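Local coordinates for putative yopH targeting protein (Yersinia pestis, PDB 4GF3) that probably acts as a type III secretion chaperone of the CesT family, binding the effector YopH and targeting it for export, at residues Arg2-Leu15 and Ile97-Leu109. Numbering follows the deposited sequence.
Sequences RTYSSLLEEFATEL and INDTSGTQLASVL
Phe11 of helix 4-15 drops as a knob into a hole formed by Gly102, Leu105, Ala106 and Leu109, joining the N-terminal and C-terminal helices of the CesT-type alpha/beta chaperone fold. The axes of 4-15 and 102-109 approach to 8.2 Å and cross at -66°, and at Gly102 the backbones nearly meet, with 3.9 Å between Phe11 CA and Gly102 CA. Leu105 CB makes a CH-pi contact over one face of the ring, while Leu15 CD1 lies over the opposite face. Nearer the N-terminus of helix 4-15, Leu7 CD2 presses tightly on Thr100 CG2, and Leu48 of strand 47-56 backs Leu7.

Along the outer flank the contact turns polar. Gly102 N donates an almost straight bond of 3.0 Å to Glu10 OE1, reaching it from above the carboxylate plane. That carboxylate is held from its other oxygen: Arg2, its chain bent at chi3 (-88°), grips OE2 side-on through NE and NH2, which should limit its rotation. Glu14 folds back at chi2 (83°) to bring OE2 to Thr103, whose hydroxyl donates a weak bond; the stronger partners are Ser135 OG for Glu14 OE2 and Ser136 N for Thr103 OG1. Just before Gly102 in the chain, the N-cap residue Ser101 caps helix 102-118, its OG accepting from Gln104 N at 3.0 Å.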
ATOM      1  N   ARG A   2      10.623  13.081 -11.208  1.00 50.52           N
ATOM      2  CA  ARG A   2       9.227  12.684 -10.904  1.00 44.89           C
ATOM      3  C   ARG A   2       8.790  13.458  -9.677  1.00 42.42           C
ATOM      4  O   ARG A   2       9.596  13.680  -8.804  1.00 44.91           O
ATOM      5  CB  ARG A   2       9.163  11.194 -10.579  1.00 44.20           C
ATOM      6  CG  ARG A   2       7.756  10.682 -10.497  1.00 42.42           C
ATOM      7  CD  ARG A   2       7.743   9.182 -10.333  1.00 43.86           C
ATOM      8  NE  ARG A   2       7.771   8.436 -11.598  1.00 42.05           N
ATOM      9  CZ  ARG A   2       8.674   7.495 -11.890  1.00 47.78           C
ATOM     10  NH1 ARG A   2       9.626   7.198 -10.971  1.00 50.17           N
ATOM     11  NH2 ARG A   2       8.623   6.818 -13.065  1.00 44.89           N
ATOM     12  N   THR A   3       7.516  13.816  -9.571  1.00 38.30           N
ATOM     13  CA  THR A   3       6.980  14.266  -8.277  1.00 35.35           C
ATOM     14  C   THR A   3       6.018  13.241  -7.683  1.00 30.08           C
ATOM     15  O   THR A   3       5.547  12.344  -8.367  1.00 28.15           O
ATOM     16  CB  THR A   3       6.247  15.571  -8.455  1.00 35.98           C
ATOM     17  OG1 THR A   3       5.125  15.294  -9.265  1.00 35.69           O
ATOM     18  CG2 THR A   3       7.129  16.562  -9.126  1.00 39.60           C
ATOM     19  N   TYR A   4       5.732  13.357  -6.391  1.00 27.71           N
ATOM     20  CA  TYR A   4       4.718  12.528  -5.759  1.00 24.49           C
ATOM     21  C   TYR A   4       3.405  12.512  -6.556  1.00 24.43           C
ATOM     22  O   TYR A   4       2.849  11.435  -6.811  1.00 23.80           O
ATOM     23  CB  TYR A   4       4.423  13.004  -4.316  1.00 23.68           C
ATOM     24  CG  TYR A   4       3.411  12.142  -3.610  1.00 21.70           C
ATOM     25  CD1 TYR A   4       3.727  10.842  -3.178  1.00 20.88           C
ATOM     26  CD2 TYR A   4       2.134  12.603  -3.367  1.00 21.94           C
ATOM     27  CE1 TYR A   4       2.804  10.047  -2.536  1.00 19.34           C
ATOM     28  CE2 TYR A   4       1.203  11.825  -2.688  1.00 20.56           C
ATOM     29  CZ  TYR A   4       1.533  10.547  -2.288  1.00 19.55           C
ATOM     30  OH  TYR A   4       0.576   9.791  -1.629  1.00 18.16           O
ATOM     31  N   SER A   5       2.898  13.685  -6.910  1.00 26.32           N
ATOM     32  CA  SER A   5       1.653  13.778  -7.629  1.00 27.80           C
ATOM     33  C   SER A   5       1.740  13.181  -9.043  1.00 28.32           C
ATOM     34  O   SER A   5       0.807  12.537  -9.481  1.00 27.93           O
ATOM     35  CB  SER A   5       1.180  15.222  -7.675  1.00 31.77           C
ATOM     36  OG  SER A   5       0.865  15.623  -6.349  1.00 33.97           O
ATOM     37  N   SER A   6       2.888  13.294  -9.718  1.00 28.53           N
ATOM     38  CA  SER A   6       2.981  12.722 -11.055  1.00 28.54           C
ATOM     39  C   SER A   6       3.084  11.212 -10.918  1.00 26.73           C
ATOM     40  O   SER A   6       2.573  10.489 -11.753  1.00 26.07           O
ATOM     41  CB  SER A   6       4.149  13.326 -11.844  1.00 31.40           C
ATOM     42  OG  SER A   6       5.370  12.838 -11.329  1.00 31.53           O
ATOM     43  N   LEU A   7       3.697  10.748  -9.834  1.00 24.45           N
ATOM     44  CA  LEU A   7       3.797   9.317  -9.585  1.00 23.97           C
ATOM     45  C   LEU A   7       2.389   8.753  -9.380  1.00 22.75           C
ATOM     46  O   LEU A   7       2.062   7.701  -9.920  1.00 23.18           O
ATOM     47  CB  LEU A   7       4.669   8.985  -8.360  1.00 21.84           C
ATOM     48  CG  LEU A   7       4.677   7.515  -7.968  1.00 21.38           C
ATOM     49  CD1 LEU A   7       5.067   6.593  -9.104  1.00 22.01           C
ATOM     50  CD2 LEU A   7       5.581   7.314  -6.749  1.00 20.59           C
ATOM     51  N   LEU A   8       1.563   9.417  -8.570  1.00 23.49           N
ATOM     52  CA  LEU A   8       0.214   8.967  -8.429  1.00 24.02           C
ATOM     53  C   LEU A   8      -0.574   8.955  -9.703  1.00 26.06           C
ATOM     54  O   LEU A   8      -1.428   8.058  -9.864  1.00 26.50           O
ATOM     55  CB  LEU A   8      -0.595   9.786  -7.419  1.00 25.58           C
ATOM     56  CG  LEU A   8      -0.164   9.715  -5.957  1.00 26.66           C
ATOM     57  CD1 LEU A   8      -1.183  10.312  -4.989  1.00 27.80           C
ATOM     58  CD2 LEU A   8       0.137   8.322  -5.572  1.00 25.83           C
ATOM     59  N   GLU A   9      -0.389   9.958 -10.580  1.00 29.05           N
ATOM     60  CA  GLU A   9      -1.011   9.953 -11.895  1.00 31.51           C
ATOM     61  C   GLU A   9      -0.633   8.732 -12.690  1.00 30.38           C
ATOM     62  O   GLU A   9      -1.480   8.147 -13.384  1.00 29.20           O
ATOM     63  CB  GLU A   9      -0.593  11.180 -12.733  1.00 35.62           C
ATOM     64  CG  GLU A   9      -1.271  12.446 -12.316  1.00 40.77           C
ATOM     65  CD  GLU A   9      -0.707  13.664 -13.036  1.00 48.28           C
ATOM     66  OE1 GLU A   9       0.103  13.516 -13.992  1.00 52.05           O
ATOM     67  OE2 GLU A   9      -1.099  14.782 -12.649  1.00 54.42           O
ATOM     68  N   GLU A  10       0.668   8.433 -12.677  1.00 28.75           N
ATOM     69  CA  GLU A  10       1.200   7.241 -13.362  1.00 29.33           C
ATOM     70  C   GLU A  10       0.539   5.975 -12.862  1.00 26.65           C
ATOM     71  O   GLU A  10       0.196   5.106 -13.638  1.00 27.48           O
ATOM     72  CB  GLU A  10       2.708   7.063 -13.124  1.00 30.49           C
ATOM     73  CG  GLU A  10       3.594   7.153 -14.301  1.00 35.30           C
ATOM     74  CD  GLU A  10       5.073   6.958 -13.921  1.00 35.33           C
ATOM     75  OE1 GLU A  10       5.552   5.767 -13.729  1.00 30.98           O
ATOM     76  OE2 GLU A  10       5.688   8.026 -13.711  1.00 36.84           O
ATOM     77  N   PHE A  11       0.403   5.870 -11.552  1.00 24.31           N
ATOM     78  CA  PHE A  11      -0.131   4.712 -10.888  1.00 23.32           C
ATOM     79  C   PHE A  11      -1.597   4.534 -11.216  1.00 24.18           C
ATOM     80  O   PHE A  11      -2.028   3.398 -11.413  1.00 25.91           O
ATOM     81  CB  PHE A  11       0.114   4.911  -9.391  1.00 22.03           C
ATOM     82  CG  PHE A  11      -0.394   3.834  -8.474  1.00 22.73           C
ATOM     83  CD1 PHE A  11      -0.324   2.517  -8.784  1.00 22.76           C
ATOM     84  CD2 PHE A  11      -0.890   4.194  -7.220  1.00 22.96           C
ATOM     85  CE1 PHE A  11      -0.727   1.557  -7.895  1.00 24.05           C
ATOM     86  CE2 PHE A  11      -1.300   3.217  -6.320  1.00 24.10           C
ATOM     87  CZ  PHE A  11      -1.221   1.907  -6.656  1.00 23.58           C
ATOM     88  N   ALA A  12      -2.360   5.626 -11.230  1.00 24.92           N
ATOM     89  CA  ALA A  12      -3.770   5.616 -11.639  1.00 25.70           C
ATOM     90  C   ALA A  12      -3.898   5.092 -13.074  1.00 27.37           C
ATOM     91  O   ALA A  12      -4.652   4.148 -13.364  1.00 28.21           O
ATOM     92  CB  ALA A  12      -4.348   7.018 -11.542  1.00 26.45           C
ATOM     93  N   THR A  13      -3.132   5.667 -13.987  1.00 27.77           N
ATOM     94  CA  THR A  13      -3.105   5.193 -15.349  1.00 30.45           C
ATOM     95  C   THR A  13      -2.758   3.702 -15.481  1.00 29.66           C
ATOM     96  O   THR A  13      -3.446   3.007 -16.219  1.00 29.79           O
ATOM     97  CB  THR A  13      -2.140   6.046 -16.211  1.00 32.33           C
ATOM     98  OG1 THR A  13      -2.592   7.397 -16.143  1.00 32.64           O
ATOM     99  CG2 THR A  13      -2.132   5.585 -17.621  1.00 34.60           C
ATOM    100  N   GLU A  14      -1.730   3.249 -14.782  1.00 29.11           N
ATOM    101  CA  GLU A  14      -1.371   1.813 -14.725  1.00 28.72           C
ATOM    102  C   GLU A  14      -2.541   0.930 -14.283  1.00 27.99           C
ATOM    103  O   GLU A  14      -2.818  -0.118 -14.890  1.00 27.82           O
ATOM    104  CB  GLU A  14      -0.212   1.611 -13.794  1.00 29.42           C
ATOM    105  CG  GLU A  14       0.360   0.207 -13.810  1.00 30.53           C
ATOM    106  CD  GLU A  14       1.354  -0.031 -14.940  1.00 34.23           C
ATOM    107  OE1 GLU A  14       1.701   0.937 -15.657  1.00 39.74           O
ATOM    108  OE2 GLU A  14       1.805  -1.190 -15.090  1.00 33.55           O
ATOM    109  N   LEU A  15      -3.252   1.358 -13.252  1.00 25.79           N
ATOM    110  CA  LEU A  15      -4.407   0.626 -12.767  1.00 26.17           C
ATOM    111  C   LEU A  15      -5.656   0.783 -13.608  1.00 28.11           C
ATOM    112  O   LEU A  15      -6.594   0.004 -13.459  1.00 29.44           O
ATOM    113  CB  LEU A  15      -4.693   1.086 -11.301  1.00 25.82           C
ATOM    114  CG  LEU A  15      -3.748   0.810 -10.137  1.00 25.74           C
ATOM    115  CD1 LEU A  15      -4.301   1.422  -8.818  1.00 23.87           C
ATOM    116  CD2 LEU A  15      -3.438  -0.670  -9.990  1.00 26.63           C
ATOM    117  N   ILE A  97      10.365   7.957  -4.165  1.00 20.89           N
ATOM    118  CA  ILE A  97       9.429   8.576  -5.131  1.00 22.02           C
ATOM    119  C   ILE A  97      10.043   8.620  -6.516  1.00 24.93           C
ATOM    120  O   ILE A  97       9.395   8.305  -7.523  1.00 24.36           O
ATOM    121  CB  ILE A  97       9.029   9.993  -4.679  1.00 23.01           C
ATOM    122  CG1 ILE A  97       8.122   9.912  -3.433  1.00 21.52           C
ATOM    123  CG2 ILE A  97       8.291  10.777  -5.793  1.00 25.69           C
ATOM    124  CD1 ILE A  97       8.051  11.189  -2.653  1.00 23.30           C
ATOM    125  N   ASN A  98      11.275   9.074  -6.598  1.00 26.59           N
ATOM    126  CA  ASN A  98      11.902   9.151  -7.896  1.00 30.10           C
ATOM    127  C   ASN A  98      12.318   7.775  -8.497  1.00 29.01           C
ATOM    128  O   ASN A  98      12.415   7.649  -9.709  1.00 34.11           O
ATOM    129  CB  ASN A  98      13.099  10.100  -7.863  1.00 34.75           C
ATOM    130  CG  ASN A  98      13.656  10.381  -9.265  1.00 41.01           C
ATOM    131  OD1 ASN A  98      14.584   9.689  -9.745  1.00 45.14           O
ATOM    132  ND2 ASN A  98      13.080  11.370  -9.942  1.00 42.96           N
ATOM    133  N   ASP A  99      12.572   6.771  -7.696  1.00 27.06           N
ATOM    134  CA  ASP A  99      13.108   5.522  -8.232  1.00 29.57           C
ATOM    135  C   ASP A  99      11.944   4.556  -8.628  1.00 30.07           C
ATOM    136  O   ASP A  99      12.206   3.497  -9.204  1.00 28.00           O
ATOM    137  CB  ASP A  99      13.975   4.759  -7.211  1.00 30.26           C
ATOM    138  CG  ASP A  99      15.265   5.508  -6.803  1.00 33.10           C
ATOM    139  OD1 ASP A  99      15.680   6.450  -7.559  1.00 35.55           O
ATOM    140  OD2 ASP A  99      15.751   5.127  -5.666  1.00 34.59           O
ATOM    141  N   THR A 100      10.688   4.863  -8.239  1.00 28.15           N
ATOM    142  CA  THR A 100       9.632   3.843  -8.356  1.00 28.35           C
ATOM    143  C   THR A 100       8.882   4.158  -9.652  1.00 29.63           C
ATOM    144  O   THR A 100       9.212   5.085 -10.284  1.00 38.47           O
ATOM    145  CB  THR A 100       8.795   3.742  -7.025  1.00 26.57           C
ATOM    146  OG1 THR A 100       7.915   2.577  -7.047  1.00 28.09           O
ATOM    147  CG2 THR A 100       7.945   4.922  -6.837  1.00 27.17           C
ATOM    148  N   SER A 101       7.973   3.318 -10.133  1.00 28.27           N
ATOM    149  CA  SER A 101       7.123   3.621 -11.299  1.00 27.05           C
ATOM    150  C   SER A 101       5.681   3.240 -10.928  1.00 23.09           C
ATOM    151  O   SER A 101       5.428   2.533  -9.914  1.00 22.23           O
ATOM    152  CB  SER A 101       7.564   2.747 -12.531  1.00 29.33           C
ATOM    153  OG  SER A 101       7.484   1.391 -12.052  1.00 29.03           O
ATOM    154  N   GLY A 102       4.745   3.712 -11.741  1.00 23.96           N
ATOM    155  CA  GLY A 102       3.358   3.244 -11.708  1.00 24.08           C
ATOM    156  C   GLY A 102       3.282   1.724 -11.687  1.00 24.64           C
ATOM    157  O   GLY A 102       2.574   1.121 -10.888  1.00 22.57           O
ATOM    158  N   THR A 103       4.079   1.060 -12.536  1.00 25.96           N
ATOM    159  CA  THR A 103       4.112  -0.402 -12.510  1.00 25.66           C
ATOM    160  C   THR A 103       4.594  -1.031 -11.251  1.00 25.04           C
ATOM    161  O   THR A 103       3.974  -1.960 -10.751  1.00 24.16           O
ATOM    162  CB  THR A 103       4.967  -0.953 -13.667  1.00 27.27           C
ATOM    163  OG1 THR A 103       4.496  -0.401 -14.872  1.00 27.47           O
ATOM    164  CG2 THR A 103       4.949  -2.489 -13.675  1.00 28.82           C
ATOM    165  N   GLN A 104       5.665  -0.519 -10.648  1.00 24.10           N
ATOM    166  CA  GLN A 104       6.074  -1.080  -9.391  1.00 25.69           C
ATOM    167  C   GLN A 104       5.085  -0.806  -8.311  1.00 23.08           C
ATOM    168  O   GLN A 104       4.833  -1.632  -7.462  1.00 21.91           O
ATOM    169  CB  GLN A 104       7.467  -0.582  -8.910  1.00 27.30           C
ATOM    170  CG  GLN A 104       7.863  -1.297  -7.595  1.00 29.00           C
ATOM    171  CD  GLN A 104       9.306  -0.991  -7.141  1.00 31.64           C
ATOM    172  OE1 GLN A 104       9.727   0.164  -6.999  1.00 35.44           O
ATOM    173  NE2 GLN A 104      10.056  -2.023  -6.954  1.00 33.15           N
ATOM    174  N   LEU A 105       4.476   0.374  -8.344  1.00 24.32           N
ATOM    175  CA  LEU A 105       3.474   0.640  -7.311  1.00 22.59           C
ATOM    176  C   LEU A 105       2.279  -0.303  -7.398  1.00 19.41           C
ATOM    177  O   LEU A 105       1.721  -0.756  -6.398  1.00 18.45           O
ATOM    178  CB  LEU A 105       3.015   2.112  -7.344  1.00 26.46           C
ATOM    179  CG  LEU A 105       3.620   3.153  -6.417  1.00 29.99           C
ATOM    180  CD1 LEU A 105       2.764   4.439  -6.401  1.00 28.70           C
ATOM    181  CD2 LEU A 105       3.787   2.608  -4.991  1.00 26.10           C
ATOM    182  N   ALA A 106       1.880  -0.611  -8.611  1.00 20.80           N
ATOM    183  CA  ALA A 106       0.812  -1.571  -8.861  1.00 20.67           C
ATOM    184  C   ALA A 106       1.260  -2.964  -8.382  1.00 21.94           C
ATOM    185  O   ALA A 106       0.446  -3.697  -7.804  1.00 21.68           O
ATOM    186  CB  ALA A 106       0.417  -1.559 -10.331  1.00 22.41           C
ATOM    187  N   SER A 107       2.532  -3.346  -8.581  1.00 23.81           N
ATOM    188  CA  SER A 107       3.029  -4.632  -8.016  1.00 24.32           C
ATOM    189  C   SER A 107       2.981  -4.661  -6.506  1.00 22.23           C
ATOM    190  O   SER A 107       2.658  -5.692  -5.907  1.00 22.74           O
ATOM    191  CB  SER A 107       4.483  -4.957  -8.422  1.00 25.91           C
ATOM    192  OG  SER A 107       4.557  -5.169  -9.787  1.00 34.35           O
ATOM    193  N   VAL A 108       3.368  -3.560  -5.884  1.00 21.68           N
ATOM    194  CA  VAL A 108       3.237  -3.394  -4.422  1.00 21.74           C
ATOM    195  C   VAL A 108       1.800  -3.585  -3.979  1.00 20.23           C
ATOM    196  O   VAL A 108       1.489  -4.332  -3.060  1.00 20.83           O
ATOM    197  CB  VAL A 108       3.778  -2.009  -3.964  1.00 20.69           C
ATOM    198  CG1 VAL A 108       3.444  -1.725  -2.516  1.00 21.44           C
ATOM    199  CG2 VAL A 108       5.284  -2.001  -4.113  1.00 22.58           C
ATOM    200  N   LEU A 109       0.903  -2.946  -4.703  1.00 19.85           N
ATOM    201  CA  LEU A 109      -0.501  -3.047  -4.337  1.00 21.17           C
ATOM    202  C   LEU A 109      -0.987  -4.517  -4.378  1.00 21.58           C
ATOM    203  O   LEU A 109      -1.653  -5.049  -3.457  1.00 19.42           O
ATOM    204  CB  LEU A 109      -1.319  -2.137  -5.241  1.00 22.29           C
ATOM    205  CG  LEU A 109      -2.829  -2.141  -4.907  1.00 24.68           C
ATOM    206  CD1 LEU A 109      -3.458  -0.783  -5.167  1.00 26.41           C
ATOM    207  CD2 LEU A 109      -3.557  -3.207  -5.684  1.00 26.11           C
TER
HETATM  208  O   HOH W   1      11.837   7.067 -12.269  1.00 43.63           O
HETATM  209  O   HOH W   2       4.640   2.807 -14.998  1.00 29.69           O